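Local coordinates for protein putative secreted endoglycosylceramidase (Rhodococcus hoagii, PDB 6JYZ) that probably cleaves the glycosidic bond that joins the sugar to ceramide in galactosylceramide-type glycolipids, as a glycoside hydrolase of family 5, at residues L77-V82 with G382-I387; S89-T94 with A101-I106; Q184-D189 with D218-P223; V287-H292 with V315-W320; A434-A439 with V452-V457. All coordinates share one frame; numbering follows the deposited sequence.

Contact 1: residues L77-V82 with G382-I387; sequences LGFDVV and GNLNRI
Leu-384 and Phe-79 send their side chains at each other from opposite directions, and a methyl group meets the rim of a ring. CD2 of Leu-384 lies close to the plane of the Phe-79 ring, at its edge, where it is 4.2 Å from CZ; CE2 stands equally near, so the methyl faces the bond between the two and covers neither face. One face of the ring is taken by its own segment: CB of Leu-77 sits 3.9 Å above the plane, offset toward the rim. The other branch of Leu-384 turns to that same leucine, CD1 of Leu-384 being 4.4 Å from CD1 of Leu-77. With its CG anti to the backbone N (chi1 177°), Leu-384 bridges main chains whose nearest CA atoms, of Leu-77 and Leu-384, are 10.7 Å apart, and its methyls are shared between the two partners. In the (beta/alpha)8 barrel of family 5, segment 77-82 is the turn that takes the chain from helix 68-75 into barrel strand 81-86. Gly-78 ends that helix in a Schellman motif; its phi of 93° would press a CB against the preceding carbonyl oxygen, so glycine suits the position. Segment 382-387 leads into strand 385-387, which pairs with strand 394-397. Trp-362 touches both leucines, and from helix 399-405 Leu-405 packs on Phe-79 and Leu-384 while Ala-402 adds to the cover of Leu-384. The buried amide of Asn-383 is held at both ends: ND2 bonds to the carbonyls of Trp-360 and Trp-332, and OD1 accepts from Trp-359 and Ser-361.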
# COMPACT_ATOMS: atom_id res chain seq x y z
N LEU A 77 12.17 -10.72 -6.50
CA LEU A 77 12.80 -9.49 -6.04
C LEU A 77 12.90 -9.47 -4.52
O LEU A 77 13.30 -8.43 -3.98
CB LEU A 77 12.02 -8.27 -6.55
CG LEU A 77 12.03 -8.16 -8.05
CD1 LEU A 77 10.96 -7.18 -8.53
CD2 LEU A 77 13.40 -7.70 -8.56
N GLY A 78 12.51 -10.56 -3.85
CA GLY A 78 12.64 -10.62 -2.40
C GLY A 78 11.39 -10.17 -1.63
O GLY A 78 11.40 -10.23 -0.41
N PHE A 79 10.33 -9.73 -2.35
CA PHE A 79 9.19 -9.14 -1.63
C PHE A 79 8.46 -10.19 -0.80
O PHE A 79 8.28 -11.33 -1.24
CB PHE A 79 8.22 -8.59 -2.67
CG PHE A 79 8.73 -7.49 -3.53
CD1 PHE A 79 9.92 -6.82 -3.25
CD2 PHE A 79 7.96 -7.05 -4.61
CE1 PHE A 79 10.34 -5.75 -4.05
CE2 PHE A 79 8.40 -6.02 -5.42
CZ PHE A 79 9.57 -5.35 -5.12
N ASP A 80 8.03 -9.79 0.39
CA ASP A 80 7.24 -10.65 1.25
C ASP A 80 5.87 -10.05 1.62
O ASP A 80 5.20 -10.61 2.47
CB ASP A 80 7.98 -11.05 2.54
CG ASP A 80 8.22 -9.89 3.46
OD1 ASP A 80 7.85 -8.75 3.11
OD2 ASP A 80 8.78 -10.16 4.58
N VAL A 81 5.47 -9.00 0.90
CA VAL A 81 4.12 -8.46 1.09
C VAL A 81 3.70 -7.87 -0.24
O VAL A 81 4.48 -7.43 -1.06
CB VAL A 81 4.09 -7.38 2.22
CG1 VAL A 81 4.75 -6.07 1.79
CG2 VAL A 81 2.67 -7.12 2.71
N VAL A 82 2.38 -7.84 -0.40
CA VAL A 82 1.74 -7.10 -1.48
C VAL A 82 0.61 -6.25 -0.87
O VAL A 82 -0.09 -6.69 0.03
CB VAL A 82 1.15 -8.05 -2.52
CG1 VAL A 82 0.21 -9.05 -1.93
CG2 VAL A 82 0.39 -7.32 -3.61
N GLY A 382 5.28 2.50 -16.22
CA GLY A 382 5.73 1.69 -15.09
C GLY A 382 7.08 2.18 -14.59
O GLY A 382 7.96 2.59 -15.35
N ASN A 383 7.26 2.14 -13.25
CA ASN A 383 8.55 2.44 -12.64
C ASN A 383 9.23 1.21 -12.06
O ASN A 383 10.28 1.36 -11.43
CB ASN A 383 8.45 3.55 -11.56
CG ASN A 383 7.50 3.12 -10.44
OD1 ASN A 383 6.91 2.03 -10.45
ND2 ASN A 383 7.38 4.01 -9.47
N LEU A 384 8.70 0.02 -12.34
CA LEU A 384 9.31 -1.20 -11.84
C LEU A 384 9.22 -2.19 -12.98
O LEU A 384 10.28 -2.58 -13.50
CB LEU A 384 8.64 -1.67 -10.54
CG LEU A 384 9.19 -3.00 -10.00
CD1 LEU A 384 10.73 -3.02 -9.89
CD2 LEU A 384 8.57 -3.34 -8.64
N ASN A 385 8.06 -2.73 -13.31
CA ASN A 385 7.89 -3.47 -14.56
C ASN A 385 7.51 -2.50 -15.64
O ASN A 385 6.58 -1.73 -15.48
CB ASN A 385 6.80 -4.50 -14.38
CG ASN A 385 7.27 -5.54 -13.40
OD1 ASN A 385 8.12 -6.40 -13.73
ND2 ASN A 385 6.81 -5.49 -12.14
N ARG A 386 8.27 -2.53 -16.74
CA ARG A 386 8.04 -1.67 -17.86
C ARG A 386 7.10 -2.37 -18.84
O ARG A 386 7.24 -3.57 -19.13
CB ARG A 386 9.39 -1.62 -18.58
CG ARG A 386 9.33 -0.72 -19.82
CD ARG A 386 10.65 -0.71 -20.61
NE ARG A 386 11.70 -0.11 -19.77
CZ ARG A 386 12.69 -0.76 -19.14
NH1 ARG A 386 12.82 -2.07 -19.24
NH2 ARG A 386 13.59 -0.07 -18.47
N ILE A 387 6.01 -1.63 -19.16
CA ILE A 387 5.00 -2.12 -20.11
C ILE A 387 5.10 -1.20 -21.31
O ILE A 387 5.06 0.02 -21.23
CB ILE A 387 3.59 -2.14 -19.46
CG1 ILE A 387 3.53 -3.31 -18.48
CG2 ILE A 387 2.44 -2.16 -20.50
CD1 ILE A 387 2.19 -3.45 -17.59

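Contact 2: residues S89-T94 with A101-I106; sequences SALEPT and AYVARI
The Tyr-102 ring has Ala-90 CB on one face, Ile-106 CG1 on the other, and Leu-91 CD2 and Arg-105 NH1 at its edge. The alanine methyl makes a nearly ideal CH-pi contact: Ala-90 CB is 3.4 Å from the centroid of the Tyr-102 ring and only 5° off the ring normal. Ile-106, one turn further along the tyrosine's own helix, lies more loosely, its CG1 4.3 Å above the plane and displaced toward the rim. The Leu-91 side chain runs at about a right angle to that of Tyr-102 and sets CD2 against the ring edge, 3.6 Å from CD2 of Tyr-102. The same methyl touches Val-103 CG2 at 4.0 Å and, a little further off, CD1 of Ile-106, so one leucine branch spans three residues of the facing helix. Tyr-102 gets its ring into this place by holding CG anti to the backbone N (chi1 -178°). Segment 89-94 belongs to the connection after barrel strand 81-86, and segment 101-106 to helix 100-115, an outer helix of the (beta/alpha)8 barrel. At the far end of the ring, Tyr-102 OH donates to the carbonyl of Leu-50 and accepts from the amide of Ala-87. Replacing this tyrosine with a leucine would probably leave the Ala-90 methyl without its aromatic face and those two backbone groups without their common partner. Between the segments the attraction is thus wholly apolar, dispersion plus a CH-pi term, while the polar end of the ring is spent on pinning neighbouring main chain.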
# COMPACT_ATOMS: atom_id res chain seq x y z
N SER A 89 -16.26 -0.47 -5.60
CA SER A 89 -17.20 -0.56 -6.70
C SER A 89 -17.34 -1.99 -7.19
O SER A 89 -18.42 -2.30 -7.73
CB SER A 89 -16.80 0.35 -7.84
OG SER A 89 -15.53 -0.07 -8.34
N ALA A 90 -16.33 -2.81 -7.09
CA ALA A 90 -16.43 -4.23 -7.55
C ALA A 90 -16.99 -5.07 -6.43
O ALA A 90 -17.71 -6.04 -6.71
CB ALA A 90 -15.05 -4.69 -7.96
N LEU A 91 -16.78 -4.77 -5.17
CA LEU A 91 -17.34 -5.55 -4.09
C LEU A 91 -18.84 -5.31 -4.02
O LEU A 91 -19.63 -6.24 -3.70
CB LEU A 91 -16.74 -5.17 -2.75
CG LEU A 91 -15.29 -5.63 -2.58
CD1 LEU A 91 -14.56 -4.80 -1.50
CD2 LEU A 91 -15.24 -7.14 -2.24
N GLU A 92 -19.32 -4.07 -4.18
CA GLU A 92 -20.70 -3.67 -3.92
C GLU A 92 -21.21 -2.95 -5.13
O GLU A 92 -21.38 -1.70 -5.16
CB GLU A 92 -20.78 -2.81 -2.67
CG GLU A 92 -22.25 -2.65 -2.23
CD GLU A 92 -22.45 -1.89 -0.95
OE1 GLU A 92 -21.51 -1.25 -0.38
OE2 GLU A 92 -23.61 -1.94 -0.43
N PRO A 93 -21.49 -3.64 -6.27
CA PRO A 93 -21.77 -2.96 -7.53
C PRO A 93 -23.16 -2.35 -7.59
O PRO A 93 -23.38 -1.45 -8.37
CB PRO A 93 -21.63 -4.08 -8.59
CG PRO A 93 -21.86 -5.36 -7.77
CD PRO A 93 -21.18 -5.07 -6.44
N THR A 94 -24.05 -2.84 -6.76
CA THR A 94 -25.35 -2.24 -6.60
C THR A 94 -25.56 -2.14 -5.10
O THR A 94 -24.91 -2.84 -4.28
CB THR A 94 -26.50 -3.07 -7.25
OG1 THR A 94 -26.58 -4.36 -6.60
CG2 THR A 94 -26.27 -3.26 -8.74
N ALA A 101 -17.92 -13.43 -6.52
CA ALA A 101 -17.02 -13.79 -7.58
C ALA A 101 -15.80 -12.85 -7.59
O ALA A 101 -14.68 -13.28 -7.91
CB ALA A 101 -17.68 -13.71 -8.94
N TYR A 102 -16.00 -11.58 -7.23
CA TYR A 102 -14.83 -10.68 -7.07
C TYR A 102 -14.05 -11.09 -5.86
O TYR A 102 -12.79 -11.16 -5.90
CB TYR A 102 -15.35 -9.25 -6.97
CG TYR A 102 -14.22 -8.23 -6.84
CD1 TYR A 102 -13.37 -8.01 -7.88
CD2 TYR A 102 -14.05 -7.49 -5.66
CE1 TYR A 102 -12.31 -7.08 -7.83
CE2 TYR A 102 -13.03 -6.54 -5.60
CZ TYR A 102 -12.20 -6.36 -6.66
OH TYR A 102 -11.25 -5.34 -6.57
N VAL A 103 -14.68 -11.49 -4.76
CA VAL A 103 -13.98 -12.01 -3.60
C VAL A 103 -13.16 -13.22 -3.98
O VAL A 103 -12.03 -13.39 -3.50
CB VAL A 103 -14.93 -12.36 -2.44
CG1 VAL A 103 -14.14 -13.01 -1.31
CG2 VAL A 103 -15.61 -11.07 -1.95
N ALA A 104 -13.66 -14.10 -4.88
CA ALA A 104 -12.85 -15.27 -5.25
C ALA A 104 -11.64 -14.83 -6.03
O ALA A 104 -10.60 -15.50 -5.88
CB ALA A 104 -13.73 -16.21 -6.10
N ARG A 105 -11.67 -13.75 -6.81
CA ARG A 105 -10.44 -13.29 -7.43
C ARG A 105 -9.48 -12.76 -6.37
O ARG A 105 -8.25 -13.00 -6.49
CB ARG A 105 -10.73 -12.15 -8.40
CG ARG A 105 -11.58 -12.59 -9.61
CD ARG A 105 -12.09 -11.49 -10.51
NE ARG A 105 -10.97 -10.82 -11.15
CZ ARG A 105 -11.05 -9.59 -11.61
NH1 ARG A 105 -12.12 -8.84 -11.41
NH2 ARG A 105 -10.00 -9.08 -12.22
N ILE A 106 -9.96 -12.06 -5.36
CA ILE A 106 -9.09 -11.63 -4.25
C ILE A 106 -8.48 -12.85 -3.58
O ILE A 106 -7.26 -12.89 -3.29
CB ILE A 106 -9.90 -10.79 -3.25
CG1 ILE A 106 -10.41 -9.51 -3.91
CG2 ILE A 106 -9.02 -10.45 -2.04
CD1 ILE A 106 -11.35 -8.70 -3.03

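Contact 3: residues Q184-D189 with D218-P223; sequences QAFYDD and DLLNEP
Tyr-187 reaches from the end of helix 177-187 to Pro-223, its hydroxyl arriving against the proline ring. From CB the side chain leaves with CG anti to the carbonyl carbon (chi1 -66°), which swings the ring off the helix and toward the loop 218-223. On the way it lies against its neighbour Phe-186: CD2 of Phe-186 sits 3.7 Å above one face of the tyrosine ring, offset to the rim, while CE1 of Tyr-187 lies in the plane of the Phe-186 ring at its edge. Gln-236 and Ile-237 of helix 230-251 also touch the tyrosine. At the tip, OH is 3.3 Å from Pro-223 CB and 3.7 Å from Pro-223 C, the two side chains crossing at about a right angle. Phe-186 makes a second, lighter contact, its CE2 4.3 Å from CD2 of Leu-220. Within segment 184-189, Gln-184 NE2 bonds to Asp-188 OD2 at 3.2 Å, nearly straight (163°), from above the carboxylate plane, and also to Gln-236. The loop leaves barrel strand 214-218, and its Asn-Glu-Pro sequence, residues 221 to 223, matches the one that carries the acid/base glutamate in family 5 hydrolases. Glu-222, which does not touch the helix segment, bonds through OE2 to His-292 and Ser-269. The contact thus joins the helix end to a loop that probably carries the acid/base glutamate: packing is carbon on carbon between Phe-186 and Leu-220, while the buried hydroxyl of Tyr-187, resting on a ring carbon of Pro-223, is satisfied by a hydrogen bond to the carbonyl of Asn-224.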
# COMPACT_ATOMS: atom_id res chain seq x y z
N GLN A 184 -17.39 14.44 1.04
CA GLN A 184 -18.07 14.98 2.20
C GLN A 184 -19.41 14.25 2.41
O GLN A 184 -19.80 13.99 3.55
CB GLN A 184 -18.28 16.50 2.10
CG GLN A 184 -18.72 17.09 3.45
CD GLN A 184 -17.68 16.80 4.52
OE1 GLN A 184 -16.46 16.91 4.27
NE2 GLN A 184 -18.12 16.48 5.73
N ALA A 185 -20.11 13.90 1.30
CA ALA A 185 -21.35 13.12 1.43
C ALA A 185 -21.06 11.80 2.12
O ALA A 185 -21.82 11.37 2.99
CB ALA A 185 -21.90 12.87 0.07
N PHE A 186 -19.93 11.16 1.78
CA PHE A 186 -19.53 9.94 2.45
C PHE A 186 -19.26 10.18 3.92
O PHE A 186 -19.77 9.42 4.80
CB PHE A 186 -18.28 9.39 1.76
CG PHE A 186 -17.58 8.28 2.47
CD1 PHE A 186 -18.04 6.96 2.36
CD2 PHE A 186 -16.48 8.57 3.25
CE1 PHE A 186 -17.36 5.94 3.03
CE2 PHE A 186 -15.82 7.56 3.94
CZ PHE A 186 -16.25 6.23 3.83
N TYR A 187 -18.47 11.21 4.31
CA TYR A 187 -18.19 11.39 5.73
C TYR A 187 -19.47 11.71 6.51
O TYR A 187 -19.56 11.32 7.69
CB TYR A 187 -17.14 12.51 5.92
CG TYR A 187 -15.80 12.15 5.38
CD1 TYR A 187 -15.14 10.97 5.80
CD2 TYR A 187 -15.17 12.94 4.41
CE1 TYR A 187 -13.90 10.65 5.27
CE2 TYR A 187 -13.90 12.66 3.93
CZ TYR A 187 -13.30 11.47 4.33
OH TYR A 187 -12.06 11.12 3.81
N ASP A 188 -20.40 12.42 5.86
CA ASP A 188 -21.69 12.73 6.51
C ASP A 188 -22.69 11.58 6.44
O ASP A 188 -23.79 11.70 6.96
CB ASP A 188 -22.23 14.03 5.93
CG ASP A 188 -21.29 15.21 6.33
OD1 ASP A 188 -20.73 15.17 7.42
OD2 ASP A 188 -21.29 16.11 5.63
N ASP A 189 -22.32 10.47 5.80
CA ASP A 189 -23.17 9.27 5.68
C ASP A 189 -24.46 9.64 4.97
O ASP A 189 -25.53 9.06 5.25
CB ASP A 189 -23.43 8.59 7.03
CG ASP A 189 -23.76 7.12 6.91
OD1 ASP A 189 -23.57 6.49 5.87
OD2 ASP A 189 -24.17 6.60 7.99
N ASP A 218 -6.28 -2.21 5.03
CA ASP A 218 -5.99 -0.78 4.87
C ASP A 218 -7.35 -0.15 4.54
O ASP A 218 -7.88 -0.29 3.43
CB ASP A 218 -4.89 -0.61 3.80
CG ASP A 218 -4.35 0.81 3.66
OD1 ASP A 218 -4.94 1.79 4.18
OD2 ASP A 218 -3.33 0.91 2.96
N LEU A 219 -7.92 0.51 5.57
CA LEU A 219 -9.34 0.79 5.57
C LEU A 219 -9.83 1.67 4.44
O LEU A 219 -10.90 1.44 3.89
CB LEU A 219 -9.73 1.41 6.91
CG LEU A 219 -9.47 0.50 8.11
CD1 LEU A 219 -9.83 1.28 9.40
CD2 LEU A 219 -10.29 -0.78 8.02
N LEU A 220 -9.03 2.68 4.08
CA LEU A 220 -9.35 3.46 2.88
C LEU A 220 -8.08 4.14 2.41
O LEU A 220 -7.41 4.85 3.23
CB LEU A 220 -10.43 4.51 3.17
CG LEU A 220 -10.92 5.33 1.97
CD1 LEU A 220 -11.51 4.44 0.89
CD2 LEU A 220 -11.92 6.35 2.45
N ASN A 221 -7.75 3.98 1.15
CA ASN A 221 -6.54 4.63 0.63
C ASN A 221 -6.75 6.13 0.60
O ASN A 221 -7.82 6.61 0.16
CB ASN A 221 -6.34 4.19 -0.81
CG ASN A 221 -5.13 4.88 -1.41
OD1 ASN A 221 -4.00 4.66 -0.95
ND2 ASN A 221 -5.32 5.67 -2.45
N GLU A 222 -5.72 6.88 1.00
CA GLU A 222 -5.61 8.36 0.89
C GLU A 222 -6.96 9.04 1.03
O GLU A 222 -7.39 9.80 0.12
CB GLU A 222 -4.92 8.74 -0.41
CG GLU A 222 -3.50 8.22 -0.44
CD GLU A 222 -2.62 8.76 -1.54
OE1 GLU A 222 -3.17 9.31 -2.51
OE2 GLU A 222 -1.37 8.55 -1.51
N PRO A 223 -7.63 8.92 2.19
CA PRO A 223 -8.94 9.56 2.31
C PRO A 223 -8.83 11.06 2.04
O PRO A 223 -7.97 11.73 2.63
CB PRO A 223 -9.37 9.26 3.74
CG PRO A 223 -8.58 8.05 4.11
CD PRO A 223 -7.23 8.18 3.40

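Contact 4: residues V287-H292 with V315-W320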
# COMPACT_ATOMS: atom_id res chain seq x y z
N VAL A 287 -3.67 -1.66 15.53
CA VAL A 287 -3.59 -0.65 14.46
C VAL A 287 -2.15 -0.39 14.06
O VAL A 287 -1.20 -0.53 14.84
CB VAL A 287 -4.27 0.67 14.90
CG1 VAL A 287 -5.76 0.46 15.14
CG2 VAL A 287 -3.57 1.36 16.07
N VAL A 288 -1.99 0.03 12.80
CA VAL A 288 -0.70 0.31 12.16
C VAL A 288 -0.86 1.62 11.39
O VAL A 288 -1.78 1.72 10.55
CB VAL A 288 -0.32 -0.85 11.22
CG1 VAL A 288 0.91 -0.46 10.38
CG2 VAL A 288 -0.10 -2.16 12.00
N PHE A 289 -0.01 2.60 11.68
CA PHE A 289 -0.10 3.89 11.00
C PHE A 289 0.63 3.85 9.65
O PHE A 289 1.78 3.37 9.56
CB PHE A 289 0.55 4.94 11.91
CG PHE A 289 0.47 6.35 11.36
CD1 PHE A 289 -0.74 6.87 10.91
CD2 PHE A 289 1.61 7.14 11.24
CE1 PHE A 289 -0.81 8.18 10.38
CE2 PHE A 289 1.51 8.44 10.70
CZ PHE A 289 0.33 8.93 10.28
N SER A 290 -0.05 4.26 8.58
CA SER A 290 0.43 4.04 7.23
C SER A 290 0.32 5.31 6.38
O SER A 290 -0.41 5.34 5.39
CB SER A 290 -0.35 2.89 6.63
OG SER A 290 0.24 2.45 5.42
N PRO A 291 1.08 6.37 6.69
CA PRO A 291 1.24 7.51 5.77
C PRO A 291 2.04 7.06 4.56
O PRO A 291 2.78 6.06 4.60
CB PRO A 291 2.05 8.50 6.62
CG PRO A 291 2.95 7.59 7.45
CD PRO A 291 2.02 6.42 7.82
N HIS A 292 1.85 7.76 3.46
CA HIS A 292 2.56 7.54 2.21
C HIS A 292 3.70 8.53 2.13
O HIS A 292 3.49 9.75 2.16
CB HIS A 292 1.64 7.63 0.99
CG HIS A 292 0.53 6.61 1.10
ND1 HIS A 292 -0.55 6.61 0.23
CD2 HIS A 292 0.38 5.55 1.95
CE1 HIS A 292 -1.33 5.56 0.56
NE2 HIS A 292 -0.81 4.90 1.60
N VAL A 315 7.60 8.55 11.99
CA VAL A 315 7.96 7.74 13.14
C VAL A 315 7.42 8.40 14.43
O VAL A 315 6.88 7.72 15.31
CB VAL A 315 9.50 7.57 13.21
CG1 VAL A 315 9.98 7.05 14.57
CG2 VAL A 315 9.98 6.66 12.11
N ALA A 316 7.52 9.74 14.53
CA ALA A 316 6.99 10.40 15.71
C ALA A 316 5.47 10.28 15.78
O ALA A 316 4.88 10.09 16.84
CB ALA A 316 7.39 11.87 15.72
N ALA A 317 4.80 10.38 14.63
CA ALA A 317 3.33 10.22 14.59
C ALA A 317 2.94 8.80 15.02
O ALA A 317 2.04 8.60 15.82
CB ALA A 317 2.83 10.54 13.20
N ALA A 318 3.65 7.77 14.47
CA ALA A 318 3.31 6.40 14.85
C ALA A 318 3.54 6.19 16.33
O ALA A 318 2.74 5.51 17.00
CB ALA A 318 4.19 5.42 14.04
N ASP A 319 4.57 6.79 16.88
CA ASP A 319 4.82 6.67 18.32
C ASP A 319 3.74 7.32 19.15
O ASP A 319 3.39 6.80 20.22
CB ASP A 319 6.20 7.24 18.62
CG ASP A 319 6.50 7.31 20.11
OD1 ASP A 319 6.76 6.21 20.65
OD2 ASP A 319 6.36 8.42 20.69
N TRP A 320 3.14 8.40 18.66
CA TRP A 320 2.01 8.99 19.36
C TRP A 320 0.84 8.03 19.48
O TRP A 320 0.12 7.98 20.49
CB TRP A 320 1.62 10.31 18.67
CG TRP A 320 0.43 11.01 19.28
CD1 TRP A 320 0.43 11.64 20.50
CD2 TRP A 320 -0.82 11.24 18.64
NE1 TRP A 320 -0.79 12.26 20.64
CE2 TRP A 320 -1.60 11.98 19.55
CE3 TRP A 320 -1.42 10.79 17.45
CZ2 TRP A 320 -2.91 12.41 19.29
CZ3 TRP A 320 -2.70 11.23 17.17
CH2 TRP A 320 -3.43 12.03 18.06
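Phe-289 on barrel strand 287-289 packs against Ala-317 and Ala-318 of helix 307-321, a strand-to-outer-helix contact of the (beta/alpha)8 barrel. The apolar side-chain contacts come first. CE2 of Phe-289 is 3.5 Å from CB of Ala-317, and CD2 of Phe-289 lies 4.2 Å from CB of Ala-318, so the adjacent CD2 and CE2 atoms serve both methyls. Contact with the main chain follows: the same CD2 stands 3.9 Å from the backbone N of Ala-318, an approach the small alanines permit, since the two CA atoms of Phe-289 and Ala-318 come within 5.7 Å. Holding CG anti to the backbone N (chi1 -177°) carries the ring outward to the helix. Aromatic neighbours complete the packing, with Tyr-321 and Phe-262 meeting the ring at planes inclined by about 35° and 45°. Putting an alanine at this position is likely to open a gap between strand and helix and take the phenyl ring away from both helix methyls. A bound isopropanol, probably from the crystallisation liquor, lies about 5 Å from the Ala-317 side chain. Over one face of the phenylalanine, toward the rim, CD of Pro-291 sits 3.5 Å above the ring plane.

Contact 5: residues A434-A439 with V452-V457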
# COMPACT_ATOMS: atom_id res chain seq x y z
N ALA A 434 15.88 -14.62 6.15
CA ALA A 434 16.37 -13.42 5.47
C ALA A 434 16.46 -13.64 3.97
O ALA A 434 16.64 -14.81 3.50
CB ALA A 434 17.66 -12.93 6.06
N TRP A 435 16.41 -12.56 3.20
CA TRP A 435 16.55 -12.56 1.75
C TRP A 435 17.85 -11.88 1.34
O TRP A 435 18.22 -10.85 1.89
CB TRP A 435 15.38 -11.70 1.19
CG TRP A 435 15.58 -11.23 -0.21
CD1 TRP A 435 15.93 -9.97 -0.63
CD2 TRP A 435 15.50 -11.99 -1.46
NE1 TRP A 435 16.07 -9.89 -2.00
CE2 TRP A 435 15.82 -11.13 -2.52
CE3 TRP A 435 15.13 -13.33 -1.72
CZ2 TRP A 435 15.73 -11.57 -3.86
CZ3 TRP A 435 15.05 -13.74 -3.06
CH2 TRP A 435 15.35 -12.86 -4.10
N TYR A 436 18.46 -12.44 0.27
CA TYR A 436 19.60 -11.81 -0.37
C TYR A 436 19.41 -11.89 -1.88
O TYR A 436 19.12 -12.99 -2.37
CB TYR A 436 20.94 -12.51 -0.02
CG TYR A 436 21.25 -12.49 1.44
CD1 TYR A 436 20.70 -13.43 2.30
CD2 TYR A 436 22.03 -11.48 1.95
CE1 TYR A 436 20.86 -13.33 3.67
CE2 TYR A 436 22.23 -11.39 3.33
CZ TYR A 436 21.64 -12.30 4.17
OH TYR A 436 21.77 -12.18 5.53
N PRO A 437 19.55 -10.82 -2.66
CA PRO A 437 19.36 -10.91 -4.11
C PRO A 437 20.61 -11.41 -4.82
O PRO A 437 21.73 -11.22 -4.33
CB PRO A 437 19.13 -9.42 -4.52
CG PRO A 437 19.94 -8.63 -3.48
CD PRO A 437 19.80 -9.45 -2.20
N GLY A 438 20.36 -11.90 -6.02
CA GLY A 438 21.44 -12.08 -7.00
C GLY A 438 21.91 -13.52 -7.08
O GLY A 438 21.71 -14.35 -6.20
N ALA A 439 22.59 -13.77 -8.21
CA ALA A 439 23.05 -15.13 -8.47
C ALA A 439 24.25 -15.53 -7.62
O ALA A 439 24.33 -16.70 -7.27
CB ALA A 439 23.37 -15.25 -9.96
N VAL A 452 22.62 -22.79 10.20
CA VAL A 452 22.46 -21.90 9.07
C VAL A 452 22.27 -22.65 7.77
O VAL A 452 23.09 -23.61 7.52
CB VAL A 452 23.66 -20.96 8.92
CG1 VAL A 452 23.72 -20.30 7.56
CG2 VAL A 452 23.59 -19.87 9.99
N ALA A 453 21.33 -22.28 6.91
CA ALA A 453 21.17 -22.85 5.58
C ALA A 453 20.87 -21.73 4.61
O ALA A 453 19.92 -20.93 4.84
CB ALA A 453 20.06 -23.86 5.54
N LEU A 454 21.64 -21.64 3.54
CA LEU A 454 21.44 -20.68 2.48
C LEU A 454 20.94 -21.48 1.29
O LEU A 454 21.65 -22.39 0.84
CB LEU A 454 22.79 -20.04 2.17
CG LEU A 454 23.10 -18.65 2.70
CD1 LEU A 454 24.48 -18.18 2.23
CD2 LEU A 454 22.06 -17.60 2.26
N THR A 455 19.76 -21.21 0.80
CA THR A 455 19.07 -21.93 -0.25
C THR A 455 18.96 -21.00 -1.46
O THR A 455 18.38 -19.90 -1.38
CB THR A 455 17.68 -22.36 0.24
OG1 THR A 455 17.96 -23.23 1.35
CG2 THR A 455 16.87 -23.08 -0.83
N ARG A 456 19.45 -21.43 -2.63
CA ARG A 456 19.19 -20.68 -3.83
C ARG A 456 17.72 -20.76 -4.09
O ARG A 456 17.09 -21.84 -4.00
CB ARG A 456 19.99 -21.14 -5.10
CG ARG A 456 19.82 -20.25 -6.33
CD ARG A 456 20.41 -20.74 -7.68
NE ARG A 456 21.85 -20.92 -7.58
CZ ARG A 456 22.74 -19.95 -7.84
NH1 ARG A 456 22.35 -18.72 -8.13
NH2 ARG A 456 24.05 -20.20 -7.83
N VAL A 457 17.19 -19.61 -4.37
CA VAL A 457 15.81 -19.56 -4.73
C VAL A 457 15.80 -18.76 -6.00
O VAL A 457 16.77 -18.10 -6.52
CB VAL A 457 14.85 -19.01 -3.61
CG1 VAL A 457 15.11 -19.75 -2.29
CG2 VAL A 457 15.23 -17.46 -3.47
O HOH W 1 20.08 -16.84 -7.15
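Ala-439 and Arg-456 mark where the main chains of the two segments come nearest, their CA atoms 8.2 Å apart, and the touching parts run at 73° to each other. At that spacing side chains must bridge the gap. Arg-456, bent at chi3 (-61°), brings NH1 to the carbonyl oxygen of Ala-439 at 3.0 Å. The donor lies in the carbonyl plane on a lone pair, but the bond is bent at 139° and the oxygen is tilted from the guanidinium plane. A water donates to Gly-438 O at 3.1 Å and weakly accepts from Arg-456 NH1, a second tie to the same turn. Further in, CG2 of Val-457 meets the edge of the Trp-435 indole, 3.7 Å from CZ3, and CD2 of Leu-454 lies more loosely at 4.4 Å from CD1 of Tyr-436. Over one indole face, toward the rim, is the backbone N of Pro-437; indole NE1 bonds to the carbonyl of Ala-406. Both segments belong to the C-terminal, strand-rich part of the chain. Strands 431-437 and 452-457 each pair antiparallel with strand 460-467, whose Trp-461 touches Arg-456, while strand 431-437 also pairs with strand 409-414.

Contacts 1 to 4 are buried in the catalytic barrel or against it, and contact 5 lies at the surface of the C-terminal strands. The buried four have no hydrogen bond or salt bridge between their segments and meet mainly by apolar packing: ring edge and leucine methyls in contact 1, a ring face in contact 2, a tyrosine hydroxyl on a proline in contact 3, ring to alanine in contact 4. Only contact 5 adds an arginine bond and a water bridge. Contacts 3 and 4 adjoin at the likely catalytic end of the barrel, where Glu-222 OE2 is 2.7 Å from His-292 ND1. Contacts 1 and 5 also touch, Trp-435 packing on Gly-78. Segment 77-82 runs into strand 81-86, which segment 89-94 follows.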